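Local coordinates for putative secreted protein (PDB 3NPD), which is of unknown function but belongs to a Pseudomonas-specific family of putative secreted, quorum-sensing-regulated virulence factors, at residues N29-D34 with S49-H54; Q43-L48 with I88-F93. All coordinates share one frame; numbering follows the deposited sequence.

Contact 1 of 2, residues N29-D34 with S49-H54. With SO4 (sulfate ion), chain B.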
# COMPACT_ATOMS: atom_id res chain seq x y z
N ASN A 29 -7.59 -13.25 -0.75
CA ASN A 29 -8.75 -14.04 -1.18
C ASN A 29 -8.40 -14.75 -2.50
O ASN A 29 -7.24 -14.73 -2.93
CB ASN A 29 -9.98 -13.13 -1.23
CG ASN A 29 -9.85 -11.98 -2.19
OD1 ASN A 29 -9.25 -12.10 -3.25
ND2 ASN A 29 -10.47 -10.87 -1.86
N GLU A 30 -9.38 -15.36 -3.16
CA GLU A 30 -9.21 -16.05 -4.42
C GLU A 30 -8.64 -15.18 -5.56
O GLU A 30 -8.04 -15.72 -6.49
CB GLU A 30 -10.57 -16.62 -4.90
CG GLU A 30 -11.16 -17.77 -4.04
CD GLU A 30 -10.39 -19.09 -4.10
OE1 GLU A 30 -9.48 -19.24 -4.95
OE2 GLU A 30 -10.73 -20.00 -3.29
N ASP A 31 -8.88 -13.87 -5.48
CA ASP A 31 -8.48 -12.93 -6.54
C ASP A 31 -7.25 -12.08 -6.23
O ASP A 31 -6.63 -11.61 -7.17
CB ASP A 31 -9.61 -11.98 -6.87
CG ASP A 31 -10.82 -12.69 -7.45
OD1 ASP A 31 -10.65 -13.56 -8.33
OD2 ASP A 31 -11.92 -12.29 -7.03
N ILE A 32 -6.90 -11.91 -4.96
CA ILE A 32 -5.86 -10.96 -4.58
C ILE A 32 -4.73 -11.65 -3.82
O ILE A 32 -4.99 -12.29 -2.79
CB ILE A 32 -6.44 -9.81 -3.74
CG1 ILE A 32 -7.47 -8.99 -4.53
CG2 ILE A 32 -5.36 -8.86 -3.28
CD1 ILE A 32 -8.31 -8.13 -3.67
N LEU A 33 -3.49 -11.46 -4.29
CA LEU A 33 -2.27 -11.87 -3.58
C LEU A 33 -1.63 -10.65 -2.94
O LEU A 33 -1.38 -9.64 -3.61
CB LEU A 33 -1.21 -12.54 -4.47
CG LEU A 33 -1.29 -13.94 -5.01
CD1 LEU A 33 -0.03 -14.20 -5.81
CD2 LEU A 33 -1.43 -14.94 -3.85
N ASP A 34 -1.39 -10.75 -1.65
CA ASP A 34 -0.56 -9.78 -0.95
C ASP A 34 0.91 -10.15 -1.27
O ASP A 34 1.43 -11.18 -0.81
CB ASP A 34 -0.86 -9.84 0.55
CG ASP A 34 -0.07 -8.81 1.36
OD1 ASP A 34 0.84 -8.11 0.85
OD2 ASP A 34 -0.38 -8.74 2.57
N SER A 49 -1.33 -8.29 -6.29
CA SER A 49 -1.76 -8.69 -7.65
C SER A 49 -3.24 -9.03 -7.56
O SER A 49 -3.72 -9.52 -6.52
CB SER A 49 -0.98 -9.87 -8.24
OG SER A 49 -1.14 -11.04 -7.50
N VAL A 50 -3.94 -8.81 -8.66
CA VAL A 50 -5.40 -8.96 -8.75
C VAL A 50 -5.69 -9.72 -10.02
O VAL A 50 -5.22 -9.33 -11.09
CB VAL A 50 -6.15 -7.62 -8.83
CG1 VAL A 50 -7.67 -7.85 -8.69
CG2 VAL A 50 -5.69 -6.72 -7.78
N ARG A 51 -6.52 -10.75 -9.93
CA ARG A 51 -6.99 -11.45 -11.12
C ARG A 51 -7.90 -10.56 -11.97
O ARG A 51 -8.48 -9.59 -11.49
CB ARG A 51 -7.61 -12.78 -10.76
CG ARG A 51 -6.50 -13.72 -10.23
CD ARG A 51 -6.98 -15.06 -9.78
NE ARG A 51 -5.83 -15.88 -9.30
CZ ARG A 51 -5.10 -16.73 -10.04
NH1 ARG A 51 -5.37 -16.92 -11.33
NH2 ARG A 51 -4.10 -17.43 -9.46
N ALA A 52 -7.95 -10.91 -13.25
CA ALA A 52 -8.53 -10.09 -14.31
C ALA A 52 -9.94 -9.63 -14.04
O ALA A 52 -10.25 -8.45 -14.23
CB ALA A 52 -8.46 -10.88 -15.65
N SER A 53 -10.80 -10.54 -13.59
CA SER A 53 -12.21 -10.17 -13.37
C SER A 53 -12.38 -9.18 -12.22
O SER A 53 -13.11 -8.20 -12.37
CB SER A 53 -13.13 -11.39 -13.18
OG SER A 53 -13.32 -12.03 -14.43
N HIS A 54 -11.70 -9.41 -11.11
CA HIS A 54 -11.73 -8.49 -10.00
C HIS A 54 -11.03 -7.16 -10.36
O HIS A 54 -11.44 -6.11 -9.90
CB HIS A 54 -11.10 -9.08 -8.77
CG HIS A 54 -11.35 -8.28 -7.52
ND1 HIS A 54 -12.62 -7.91 -7.13
CD2 HIS A 54 -10.51 -7.76 -6.60
CE1 HIS A 54 -12.55 -7.22 -6.01
NE2 HIS A 54 -11.29 -7.11 -5.67
S SO4 B . -6.75 -14.27 -14.27
O1 SO4 B . -6.00 -13.03 -13.98
O2 SO4 B . -8.19 -14.23 -13.97
O3 SO4 B . -6.61 -14.57 -15.69
O4 SO4 B . -6.19 -15.36 -13.45
O HOH W 1 -10.91 -12.15 -10.76
O HOH W 2 -3.63 -12.26 -7.88

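Contact 2 of 2, residues Q43-L48 with I88-F93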
# COMPACT_ATOMS: atom_id res chain seq x y z
N GLN A 43 7.21 6.67 1.11
CA GLN A 43 6.11 5.79 0.83
C GLN A 43 6.43 4.36 1.25
O GLN A 43 7.42 3.79 0.81
CB GLN A 43 5.77 5.75 -0.67
CG GLN A 43 5.23 7.04 -1.16
CD GLN A 43 4.85 7.03 -2.62
OE1 GLN A 43 4.19 6.12 -3.12
NE2 GLN A 43 5.23 8.09 -3.30
N LEU A 44 5.57 3.81 2.09
CA LEU A 44 5.51 2.37 2.37
C LEU A 44 4.49 1.79 1.39
O LEU A 44 3.31 2.14 1.46
CB LEU A 44 5.06 2.12 3.82
CG LEU A 44 4.88 0.66 4.24
CD1 LEU A 44 6.21 -0.12 4.09
CD2 LEU A 44 4.30 0.56 5.69
N ILE A 45 4.94 0.92 0.52
CA ILE A 45 4.13 0.45 -0.60
C ILE A 45 3.79 -1.01 -0.36
O ILE A 45 4.71 -1.83 -0.22
CB ILE A 45 4.88 0.57 -1.94
CG1 ILE A 45 5.34 1.97 -2.24
CG2 ILE A 45 4.00 -0.01 -3.13
CD1 ILE A 45 6.47 2.08 -3.25
N ASN A 46 2.51 -1.36 -0.36
CA ASN A 46 2.04 -2.72 -0.31
C ASN A 46 1.72 -3.03 -1.75
O ASN A 46 0.88 -2.35 -2.39
CB ASN A 46 0.79 -2.80 0.60
CG ASN A 46 0.31 -4.21 0.93
OD1 ASN A 46 -0.77 -4.35 1.52
ND2 ASN A 46 1.06 -5.25 0.54
N HIS A 47 2.37 -4.04 -2.29
CA HIS A 47 2.13 -4.49 -3.64
C HIS A 47 1.16 -5.66 -3.57
O HIS A 47 1.39 -6.59 -2.80
CB HIS A 47 3.44 -5.00 -4.24
CG HIS A 47 4.55 -3.97 -4.26
ND1 HIS A 47 4.81 -3.15 -5.33
CD2 HIS A 47 5.47 -3.67 -3.33
CE1 HIS A 47 5.84 -2.36 -5.05
NE2 HIS A 47 6.26 -2.65 -3.83
N LEU A 48 0.12 -5.63 -4.41
CA LEU A 48 -0.84 -6.70 -4.49
C LEU A 48 -1.12 -7.01 -5.97
O LEU A 48 -1.10 -6.07 -6.82
CB LEU A 48 -2.12 -6.35 -3.76
CG LEU A 48 -1.99 -6.07 -2.24
CD1 LEU A 48 -2.00 -4.54 -2.00
CD2 LEU A 48 -3.07 -6.83 -1.44
N ILE A 88 3.71 8.11 3.75
CA ILE A 88 2.59 7.87 2.86
C ILE A 88 2.44 6.36 2.78
O ILE A 88 3.46 5.63 2.65
CB ILE A 88 2.87 8.45 1.46
CG1 ILE A 88 2.84 9.97 1.53
CG2 ILE A 88 1.83 7.94 0.42
CD1 ILE A 88 3.48 10.63 0.26
N LEU A 89 1.20 5.89 2.93
CA LEU A 89 0.84 4.49 2.69
C LEU A 89 0.36 4.42 1.24
O LEU A 89 -0.57 5.09 0.86
CB LEU A 89 -0.22 3.97 3.69
CG LEU A 89 0.30 2.97 4.72
CD1 LEU A 89 0.86 1.65 4.07
CD2 LEU A 89 1.31 3.73 5.62
N THR A 90 0.98 3.54 0.46
CA THR A 90 0.64 3.37 -0.95
C THR A 90 0.22 1.93 -1.21
O THR A 90 0.95 1.01 -0.83
CB THR A 90 1.85 3.70 -1.83
OG1 THR A 90 2.17 5.07 -1.61
CG2 THR A 90 1.53 3.44 -3.36
N TYR A 91 -0.91 1.75 -1.89
CA TYR A 91 -1.36 0.44 -2.36
C TYR A 91 -1.16 0.42 -3.85
O TYR A 91 -1.74 1.24 -4.56
CB TYR A 91 -2.83 0.17 -2.05
CG TYR A 91 -2.96 -0.08 -0.62
CD1 TYR A 91 -2.76 -1.38 -0.12
CD2 TYR A 91 -3.13 0.96 0.27
CE1 TYR A 91 -2.77 -1.64 1.22
CE2 TYR A 91 -3.16 0.70 1.64
CZ TYR A 91 -2.99 -0.61 2.11
OH TYR A 91 -3.02 -0.90 3.45
N SER A 92 -0.36 -0.53 -4.33
CA SER A 92 -0.11 -0.72 -5.76
C SER A 92 -0.66 -2.06 -6.17
O SER A 92 -0.09 -3.11 -5.84
CB SER A 92 1.39 -0.56 -6.07
OG SER A 92 1.67 -0.90 -7.42
N PHE A 93 -1.76 -2.02 -6.89
CA PHE A 93 -2.40 -3.24 -7.44
C PHE A 93 -2.05 -3.37 -8.90
O PHE A 93 -2.17 -2.40 -9.68
CB PHE A 93 -3.92 -3.15 -7.35
CG PHE A 93 -4.46 -3.14 -5.95
CD1 PHE A 93 -4.61 -1.93 -5.25
CD2 PHE A 93 -4.89 -4.33 -5.34
CE1 PHE A 93 -5.14 -1.93 -3.95
CE2 PHE A 93 -5.41 -4.31 -4.04
CZ PHE A 93 -5.52 -3.13 -3.36
O HOH W 3 -1.60 -3.04 4.07
O HOH W 4 3.13 -3.18 -7.58

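Contact 1 of 2, residues N29-D34 with S49-H54
At the imidazole of His-54, Ile-32 CD1 lies 3.7 Å from His-54 CD2 and about as near NE2. The carboxylate of Asp-31 is turned only 15° from the ring plane, and its OD2 rests 3.7 Å from His-54 CB. His-54 has CG anti to its own nitrogen (chi1 -169°), which swings the ring across to Ile-32. At the edge of the Arg-51 guanidinium, near its plane, sits a sulfate oxygen: NH1 donates to O4 of the ion over 2.8 Å. The same sulfate, probably from the crystallisation liquor, takes the backbone N-H of Ala-52 at the start of helix 52-60. Lys-97 NZ also binds the ion, and Tyr-96 makes a cation-pi contact with Arg-51.

The open end of a beta hairpin is closed here by antiparallel pairing. Leu-33 and Ser-49 exchange two backbone bonds, and Arg-51 N donates to Asp-31 O (2.9 Å). Ser-49 OG, set between its backbone N and carbonyl carbon (chi1 63°), comes within 3.4 Å of Leu-33 CB and is joined by a water to Asp-31 O. On the loop side Asn-29 OD1 accepts from Asp-31 N in an Asx turn. A second water bridges His-54 N and, weakly, Asp-31 OD1. Asp-31 thus faces a helix start through its carboxylate and the strand through its carbonyl. The N-H of Ala-52, Arg-51 and Lys-97 together bind the sulfate, consistent with a locally favourable site for an anion at the start of helix 52-60.

Contact 2 of 2, residues Q43-L48 with I88-F93
Leu-48 and Phe-93 lie side by side at one end of a parallel strand pair within the mixed beta sheet, where strand 43-50 runs beside strand 88-95 with their segment axes 24° apart. Leu-48 CD1 stands over one face of the Phe-93 ring, 4.2 Å from its centroid, in a CH-pi contact. That same methyl reaches the edge of the neighbouring Tyr-91 ring, 3.8 Å from CD1, and so touches both aromatics. Further along this face, Asn-46 OD1 approaches Tyr-91 CE1 obliquely at 3.4 Å, and Leu-44 CD2 packs on Leu-89 CD1.

Five backbone hydrogen bonds set this register, alternating in direction as parallel strands do, from Leu-44 N to Ile-88 O through Leu-48 N to Ser-92 O. On the other face Ile-45 CG1 packs on Thr-90 CB, while its CG2 lies against one face of the His-47 ring. A water joins His-47 ND1 to Ser-92 OG.

A second shell fixes these groups. From strand 32-40, Thr-38 holds His-47 NE2, while Asp-34 and Gly-36 accept from Asn-46 ND2 and so set the rotation of its amide, whose OD1 accepts from a water that also meets Tyr-91 OH. Helices 62-74 and 77-83 pack on the face of Leu-44, Leu-89, Tyr-91 and Phe-93, with Leu-69, Val-73 and Tyr-79 against Tyr-91. Near the start of the strands Gln-43 extends beyond CG (chi2 -178°) to Thr-90, and its OE1 also receives Arg-106 NE; Thr-90 OG1 donates to Gln-43 OE1 over 2.7 Å, tilted 34° from the carbonyl plane.

In the fold
From the N terminus, helix 4-21 and strand 26-27 precede strand 32-40, which turns back into strand 43-50; contact 1 closes this hairpin at its open end, where the chain passes into helix 52-60. Contact 2 closes a much longer loop of mostly helical residues, bringing strand 88-95 alongside strand 43-50. The two contacts cross along the chain, since residues 43-48 lie between the segments of contact 1 while 88-93 follow both. Strand 43-50 serves both and is flanked by 32-40 and 88-95, so three neighbouring strands are joined. The contacts also meet directly, Ile-32 with Leu-48 and Val-50 with Phe-93.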